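Uncharacterized protein (Borrelia turicatae, PDB 5VJ4) is of unknown function but is a putative surface lipoprotein of relapsing fever spirochetes that may bind lipid. Local coordinates at residues R280-D283 against I284-V288; D208-A211 against Q212-Y216; L355-D358 against A359-A362. All blocks are in the same frame, centred on the assembly; numbering follows the deposited sequence.

Contact 1: residues R280-D283 against I284-V288; sequences RMID and IYRGV
Ile282 and Arg286, one helical turn apart, run side by side in the same direction, and CG2 of Ile282 sits over the centre of the Arg286 guanidinium, 3.5 Å from its CZ. The branching of Ile282 explains the fit: CG2 is anti to the backbone N and CG1 anti to the carbonyl carbon (chi1 -62°), which leaves the methyl facing the next turn. Arg286 gets there with its chain extended.

Asp283 approaches the same guanidinium obliquely. Its OD1 is 4.1 Å from Arg286 NH1 and well out of the guanidinium plane, so charges attract but no N-H aims at the oxygen. Two residues earlier in the helix, CD1 of Ile284 lies over one face of the Arg280 guanidinium, offset toward its rim and 3.5 Å from NH2; Arg280 also has a weak, long ion pair with a bound sulfate and packs on Phe339 of the second subunit. The backbone is regular i to i+4 helix, Ile284 N donating to Arg280 O at 3.0 Å and 169°.

Salt bridges reach outside the two segments: Asp283 OD1 to Arg220, Arg286 NH2 to Asp245; Arg286 also makes a cation-pi contact with Tyr216. Within helix 263-301 this buried segment is flanked by helix 243-256, where Met281 packs on Ile249 and Tyr285 OH is hydrogen-bonded to Glu251 OE1, and by helix 308-334, where Ile284 meets Tyr322.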
loop_
_atom_site.group_PDB
_atom_site.type_symbol
_atom_site.label_atom_id
_atom_site.label_comp_id
_atom_site.label_asym_id
_atom_site.label_seq_id
_atom_site.Cartn_x
_atom_site.Cartn_y
_atom_site.Cartn_z
ATOM N N ARG A 280 -7.869 5.657 2.929
ATOM C CA ARG A 280 -7.886 4.916 4.158
ATOM C C ARG A 280 -7.154 5.642 5.296
ATOM O O ARG A 280 -7.621 5.664 6.420
ATOM C CB ARG A 280 -7.339 3.540 3.943
ATOM C CG ARG A 280 -7.579 2.684 5.138
ATOM C CD ARG A 280 -7.229 1.253 4.850
ATOM N NE ARG A 280 -7.555 0.456 6.032
ATOM C CZ ARG A 280 -6.689 0.175 6.998
ATOM N NH1 ARG A 280 -7.083 -0.553 8.022
ATOM N NH2 ARG A 280 -5.427 0.615 6.936
HETATM N N MSE A 281 -6.032 6.272 4.993
HETATM C CA MSE A 281 -5.324 7.036 6.009
HETATM C C MSE A 281 -6.191 8.160 6.486
HETATM O O MSE A 281 -6.078 8.559 7.618
HETATM C CB MSE A 281 -4.073 7.592 5.403
HETATM C CG MSE A 281 -3.413 8.536 6.385
HETATM SE SE MSE A 281 -2.078 9.647 5.421
HETATM C CE MSE A 281 -3.133 11.066 4.590
ATOM N N ILE A 282 -7.078 8.651 5.633
ATOM C CA ILE A 282 -7.974 9.756 5.994
ATOM C C ILE A 282 -9.050 9.311 6.992
ATOM O O ILE A 282 -9.291 10.011 7.992
ATOM C CB ILE A 282 -8.649 10.396 4.743
ATOM C CG1 ILE A 282 -7.597 10.995 3.811
ATOM C CG2 ILE A 282 -9.664 11.467 5.130
ATOM C CD1 ILE A 282 -8.169 11.742 2.631
ATOM N N ASP A 283 -9.705 8.174 6.701
ATOM C CA ASP A 283 -10.690 7.590 7.605
ATOM C C ASP A 283 -10.024 7.354 8.964
ATOM O O ASP A 283 -10.552 7.783 10.005
ATOM C CB ASP A 283 -11.243 6.258 7.069
ATOM C CG ASP A 283 -11.901 6.370 5.688
ATOM O OD1 ASP A 283 -12.377 7.479 5.290
ATOM O OD2 ASP A 283 -11.951 5.300 5.012
ATOM N N ILE A 284 -8.846 6.719 8.963
ATOM C CA ILE A 284 -8.227 6.378 10.227
ATOM C C ILE A 284 -7.969 7.643 11.033
ATOM O O ILE A 284 -8.327 7.708 12.198
ATOM C CB ILE A 284 -6.936 5.609 10.008
ATOM C CG1 ILE A 284 -7.260 4.170 9.617
ATOM C CG2 ILE A 284 -6.074 5.669 11.255
ATOM C CD1 ILE A 284 -6.270 3.530 8.651
ATOM N N TYR A 285 -7.377 8.645 10.381
ATOM C CA TYR A 285 -7.052 9.890 11.025
ATOM C C TYR A 285 -8.294 10.506 11.659
ATOM O O TYR A 285 -8.247 11.019 12.772
ATOM C CB TYR A 285 -6.472 10.873 10.024
ATOM C CG TYR A 285 -6.246 12.241 10.623
ATOM C CD1 TYR A 285 -5.156 12.481 11.458
ATOM C CD2 TYR A 285 -7.146 13.279 10.388
ATOM C CE1 TYR A 285 -4.953 13.721 12.032
ATOM C CE2 TYR A 285 -6.972 14.513 10.964
ATOM C CZ TYR A 285 -5.869 14.727 11.777
ATOM O OH TYR A 285 -5.674 15.961 12.326
ATOM N N ARG A 286 -9.394 10.466 10.935
ATOM C CA ARG A 286 -10.621 11.068 11.410
ATOM C C ARG A 286 -11.133 10.410 12.664
ATOM O O ARG A 286 -11.658 11.098 13.534
ATOM C CB ARG A 286 -11.703 11.002 10.359
ATOM C CG ARG A 286 -11.467 11.907 9.197
ATOM C CD ARG A 286 -12.628 11.792 8.255
ATOM N NE ARG A 286 -12.445 12.681 7.134
ATOM C CZ ARG A 286 -12.939 12.487 5.918
ATOM N NH1 ARG A 286 -13.630 11.387 5.625
ATOM N NH2 ARG A 286 -12.690 13.380 4.970
ATOM N N GLY A 287 -10.987 9.088 12.740
ATOM C CA GLY A 287 -11.380 8.336 13.918
ATOM C C GLY A 287 -10.586 8.792 15.124
ATOM O O GLY A 287 -11.146 9.036 16.198
ATOM N N VAL A 288 -9.282 8.944 14.941
ATOM C CA VAL A 288 -8.435 9.345 16.047
ATOM C C VAL A 288 -8.782 10.753 16.485
ATOM O O VAL A 288 -8.858 11.036 17.669
ATOM C CB VAL A 288 -6.967 9.303 15.681
ATOM C CG1 VAL A 288 -6.154 9.669 16.906
ATOM C CG2 VAL A 288 -6.602 7.920 15.162
#

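Contact 2: residues D208-A211 against Q212-Y216; sequences DRFA and QAVVY. With SO4 (sulfate ion), chain D.
Arg209 lays its guanidinium over the methyl of Ala213, whose CB lies 3.9 Å from CZ and 3.8 Å above the plane, displaced toward the rim. The chain leaves with CG anti to the backbone N and then turns about CB-CG (chi2 61°), which carries NH1 over the following turn. There NH1 has two acceptors. Gln212 OE1 takes it at 3.2 Å, in the carbonyl plane on a lone pair, although the oxygen lies 21° out of the guanidinium plane. Tyr216 OH, at the guanidinium edge, accepts a weak bond of 3.3 Å from the same NH1, the ring and guanidinium planes being 69° apart.

The setting is helix 207-214, a short helix of an all-helical fold, with the two residues that follow it. Its start holds a sulfate ion, probably from the crystallisation liquor. Arg209 N donates to SO4 O3 at 3.2 Å, nearly straight, as amides at a helix N-terminus commonly do toward an anion; Gly206 N and Arg349 NH2 are also hydrogen-bonded to the sulfate.

On another flank, Phe210 CE1 is 4.0 Å from Val214 CG1, and CB of that valine stands over one ring face. The phenyl also packs on Ile152 of helix 145-171 and Ile196 of helix 176-201. Arg209 NH2, meanwhile, donates to the backbone oxygen of Asp283, tying this helix to helix 263-301.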
loop_
_atom_site.group_PDB
_atom_site.type_symbol
_atom_site.label_atom_id
_atom_site.label_comp_id
_atom_site.label_asym_id
_atom_site.label_seq_id
_atom_site.Cartn_x
_atom_site.Cartn_y
_atom_site.Cartn_z
ATOM N N ASP A 208 -21.377 2.581 16.443
ATOM C CA ASP A 208 -21.137 4.017 16.242
ATOM C C ASP A 208 -20.064 4.270 15.191
ATOM O O ASP A 208 -20.267 5.082 14.278
ATOM C CB ASP A 208 -20.720 4.711 17.526
ATOM C CG ASP A 208 -21.645 4.431 18.663
ATOM O OD1 ASP A 208 -22.832 4.824 18.559
ATOM O OD2 ASP A 208 -21.169 3.829 19.656
ATOM N N ARG A 209 -18.934 3.569 15.323
ATOM C CA ARG A 209 -17.879 3.676 14.335
ATOM C C ARG A 209 -18.288 3.191 12.951
ATOM O O ARG A 209 -17.958 3.841 11.959
ATOM C CB ARG A 209 -16.589 2.990 14.788
ATOM C CG ARG A 209 -15.440 3.098 13.786
ATOM C CD ARG A 209 -15.026 4.529 13.501
ATOM N NE ARG A 209 -13.793 4.570 12.725
ATOM C CZ ARG A 209 -13.387 5.625 12.023
ATOM N NH1 ARG A 209 -14.114 6.744 11.963
ATOM N NH2 ARG A 209 -12.250 5.546 11.358
ATOM N N PHE A 210 -18.992 2.067 12.875
ATOM C CA PHE A 210 -19.385 1.547 11.576
ATOM C C PHE A 210 -20.205 2.597 10.826
ATOM O O PHE A 210 -19.940 2.894 9.661
ATOM C CB PHE A 210 -20.149 0.217 11.666
ATOM C CG PHE A 210 -20.727 -0.196 10.357
ATOM C CD1 PHE A 210 -21.922 0.377 9.888
ATOM C CD2 PHE A 210 -20.057 -1.127 9.541
ATOM C CE1 PHE A 210 -22.435 0.019 8.639
ATOM C CE2 PHE A 210 -20.574 -1.489 8.277
ATOM C CZ PHE A 210 -21.767 -0.914 7.826
ATOM N N ALA A 211 -21.200 3.167 11.494
ATOM C CA ALA A 211 -22.062 4.149 10.819
ATOM C C ALA A 211 -21.326 5.437 10.514
ATOM O O ALA A 211 -21.597 6.071 9.509
ATOM C CB ALA A 211 -23.305 4.430 11.635
ATOM N N GLN A 212 -20.384 5.794 11.386
ATOM C CA GLN A 212 -19.584 7.019 11.272
ATOM C C GLN A 212 -18.681 6.935 10.068
ATOM O O GLN A 212 -18.584 7.900 9.312
ATOM C CB GLN A 212 -18.720 7.165 12.527
ATOM C CG GLN A 212 -18.119 8.522 12.804
ATOM C CD GLN A 212 -17.306 8.507 14.088
ATOM O OE1 GLN A 212 -16.182 7.965 14.133
ATOM N NE2 GLN A 212 -17.869 9.104 15.150
ATOM N N ALA A 213 -18.066 5.756 9.900
ATOM C CA ALA A 213 -17.013 5.522 8.941
ATOM C C ALA A 213 -17.500 5.179 7.554
ATOM O O ALA A 213 -16.850 5.488 6.546
ATOM C CB ALA A 213 -16.095 4.425 9.443
ATOM N N VAL A 214 -18.640 4.522 7.497
ATOM C CA VAL A 214 -19.121 4.027 6.229
ATOM C C VAL A 214 -19.630 5.173 5.336
ATOM O O VAL A 214 -19.586 5.075 4.118
ATOM C CB VAL A 214 -20.147 2.894 6.460
ATOM C CG1 VAL A 214 -21.559 3.422 6.712
ATOM C CG2 VAL A 214 -20.122 1.929 5.315
ATOM N N VAL A 215 -20.100 6.264 5.932
ATOM C CA VAL A 215 -20.610 7.369 5.118
ATOM C C VAL A 215 -19.506 8.260 4.555
ATOM O O VAL A 215 -19.779 9.072 3.684
ATOM C CB VAL A 215 -21.673 8.237 5.815
ATOM C CG1 VAL A 215 -22.993 7.474 5.962
ATOM C CG2 VAL A 215 -21.142 8.774 7.127
ATOM N N TYR A 216 -18.278 8.103 5.044
ATOM C CA TYR A 216 -17.131 8.756 4.448
ATOM C C TYR A 216 -17.060 8.531 2.935
ATOM O O TYR A 216 -16.411 9.312 2.220
ATOM C CB TYR A 216 -15.805 8.285 5.072
ATOM C CG TYR A 216 -15.566 8.639 6.532
ATOM C CD1 TYR A 216 -16.151 9.765 7.124
ATOM C CD2 TYR A 216 -14.710 7.866 7.317
ATOM C CE1 TYR A 216 -15.894 10.093 8.447
ATOM C CE2 TYR A 216 -14.462 8.181 8.655
ATOM C CZ TYR A 216 -15.065 9.281 9.212
ATOM O OH TYR A 216 -14.837 9.582 10.521
HETATM S S SO4 D . -17.116 2.257 18.527
HETATM O O1 SO4 D . -16.850 1.938 19.967
HETATM O O2 SO4 D . -16.886 3.710 18.315
HETATM O O3 SO4 D . -18.511 2.020 18.068
HETATM O O4 SO4 D . -16.204 1.386 17.737
#

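Contact 3: residues L355-D358 against A359-A362; sequences LKFD and AQAA
Phe357 O accepts the N-H of Ala361 at 3.0 Å, and the bond is almost straight, with an N-H...O angle of 176°. The same i to i+4 pattern continues through Ala359 N to Leu355 O, Gln360 N to Lys356 O and Ala362 N to Asp358 O, so residues 355-362 form an unbroken part of helix 345-365.

Among the side chains, Gln360 does most of the touching. It places CG anti to the carbonyl carbon (chi1 -62°) and then runs extended, which carries its amide back along the previous turn. There it lies beside Lys356, the two chains pointing the same way, and the contact is between the flat amide and aliphatic carbons: Lys356 CG is 3.9 Å from Gln360 CD, and Lys356 CD is 4.0 Å from Gln360 NE2. The oxygen of the amide goes to Phe357, 3.7 Å from its CD1. With OE1 at the ring edge, in its plane, and the planes of ring and amide 40° apart, this is an edge contact and not a stack. Phe357 and Gln360 also touch a crystal neighbour, and their positions may partly reflect lattice contacts.

The side facing the other helices is largely apolar. Leu355 packs on Ala295 of helix 263-301 and on Leu315 of helix 308-334, while Ala359 meets Ala298 and Leu311 on the same two helices; Lys356 packs on Glu294 and Ala298. Asp358 has a weak, long ion pair with Arg314.

The ring-edge approach of OE1 would add a slight electrostatic attraction, since ring hydrogens carry partial positive charge. Across the two segments the hydrogen bonds are therefore all main-chain ones, with the side chains contributing packing.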
loop_
_atom_site.group_PDB
_atom_site.type_symbol
_atom_site.label_atom_id
_atom_site.label_comp_id
_atom_site.label_asym_id
_atom_site.label_seq_id
_atom_site.Cartn_x
_atom_site.Cartn_y
_atom_site.Cartn_z
ATOM N N LEU A 355 -9.089 6.332 27.431
ATOM C CA LEU A 355 -8.922 7.578 28.139
ATOM C C LEU A 355 -10.255 8.293 28.392
ATOM O O LEU A 355 -10.453 8.859 29.450
ATOM C CB LEU A 355 -7.965 8.495 27.401
ATOM C CG LEU A 355 -7.608 9.739 28.222
ATOM C CD1 LEU A 355 -6.602 9.416 29.320
ATOM C CD2 LEU A 355 -7.132 10.878 27.337
ATOM N N LYS A 356 -11.167 8.265 27.432
ATOM C CA LYS A 356 -12.468 8.882 27.653
ATOM C C LYS A 356 -13.216 8.181 28.775
ATOM O O LYS A 356 -13.782 8.844 29.645
ATOM C CB LYS A 356 -13.326 8.916 26.375
ATOM C CG LYS A 356 -14.764 9.321 26.677
ATOM C CD LYS A 356 -15.657 9.667 25.501
ATOM C CE LYS A 356 -15.789 8.577 24.446
ATOM N NZ LYS A 356 -15.858 7.200 24.993
ATOM N N PHE A 357 -13.219 6.847 28.741
ATOM C CA PHE A 357 -13.926 6.047 29.734
ATOM C C PHE A 357 -13.372 6.283 31.129
ATOM O O PHE A 357 -14.132 6.495 32.068
ATOM C CB PHE A 357 -13.906 4.565 29.354
ATOM C CG PHE A 357 -14.829 4.225 28.217
ATOM C CD1 PHE A 357 -16.004 4.948 28.006
ATOM C CD2 PHE A 357 -14.534 3.165 27.362
ATOM C CE1 PHE A 357 -16.868 4.637 26.954
ATOM C CE2 PHE A 357 -15.388 2.843 26.300
ATOM C CZ PHE A 357 -16.557 3.581 26.099
ATOM N N ASP A 358 -12.051 6.298 31.244
ATOM C CA ASP A 358 -11.412 6.595 32.507
ATOM C C ASP A 358 -11.805 7.969 32.974
ATOM O O ASP A 358 -12.089 8.155 34.143
ATOM C CB ASP A 358 -9.901 6.446 32.407
ATOM C CG ASP A 358 -9.484 4.985 32.277
ATOM O OD1 ASP A 358 -10.392 4.098 32.262
ATOM O OD2 ASP A 358 -8.261 4.720 32.195
ATOM N N ALA A 359 -11.864 8.923 32.056
ATOM C CA ALA A 359 -12.269 10.278 32.406
ATOM C C ALA A 359 -13.673 10.294 33.019
ATOM O O ALA A 359 -13.909 10.929 34.037
ATOM C CB ALA A 359 -12.179 11.217 31.189
ATOM N N GLN A 360 -14.597 9.578 32.398
ATOM C CA GLN A 360 -15.981 9.597 32.829
ATOM C C GLN A 360 -16.146 8.917 34.203
ATOM O O GLN A 360 -16.766 9.490 35.104
ATOM C CB GLN A 360 -16.883 9.020 31.736
ATOM C CG GLN A 360 -16.853 9.826 30.440
ATOM C CD GLN A 360 -17.688 9.252 29.293
ATOM O OE1 GLN A 360 -17.788 8.035 29.083
ATOM N NE2 GLN A 360 -18.269 10.151 28.516
ATOM N N ALA A 361 -15.535 7.745 34.377
ATOM C CA ALA A 361 -15.473 7.076 35.691
ATOM C C ALA A 361 -14.880 7.996 36.775
ATOM O O ALA A 361 -15.318 7.991 37.927
ATOM C CB ALA A 361 -14.718 5.744 35.625
ATOM N N ALA A 362 -13.904 8.803 36.392
ATOM C CA ALA A 362 -13.345 9.760 37.325
ATOM C C ALA A 362 -14.329 10.888 37.689
ATOM O O ALA A 362 -14.341 11.305 38.843
ATOM C CB ALA A 362 -12.033 10.312 36.808
#

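In the fold
All three are local contacts along helices, contact 2 reaching to Tyr216, just beyond residues 207-214. Contacts 1 and 2 are each centred about 6 Å from the centre of the chain, and they touch through the Arg209, Tyr216, Asp283 and Arg286 groups. Contact 1 is mostly buried and contact 2 partly so. Contact 3 is centred about 25 Å out and reaches neither, its nearest atoms being about 9 Å from contact 1 and 8 Å from contact 2. Contacts 1 and 3 both pack against helix 308-334, and contact 3 also packs on helix 263-301, which carries contact 1. Charged and aromatic groups interlock where helices 207-214 and 263-301 meet, whereas contact 3 pairs buried Leu355 and Ala359 with exposed Phe357 and Gln360.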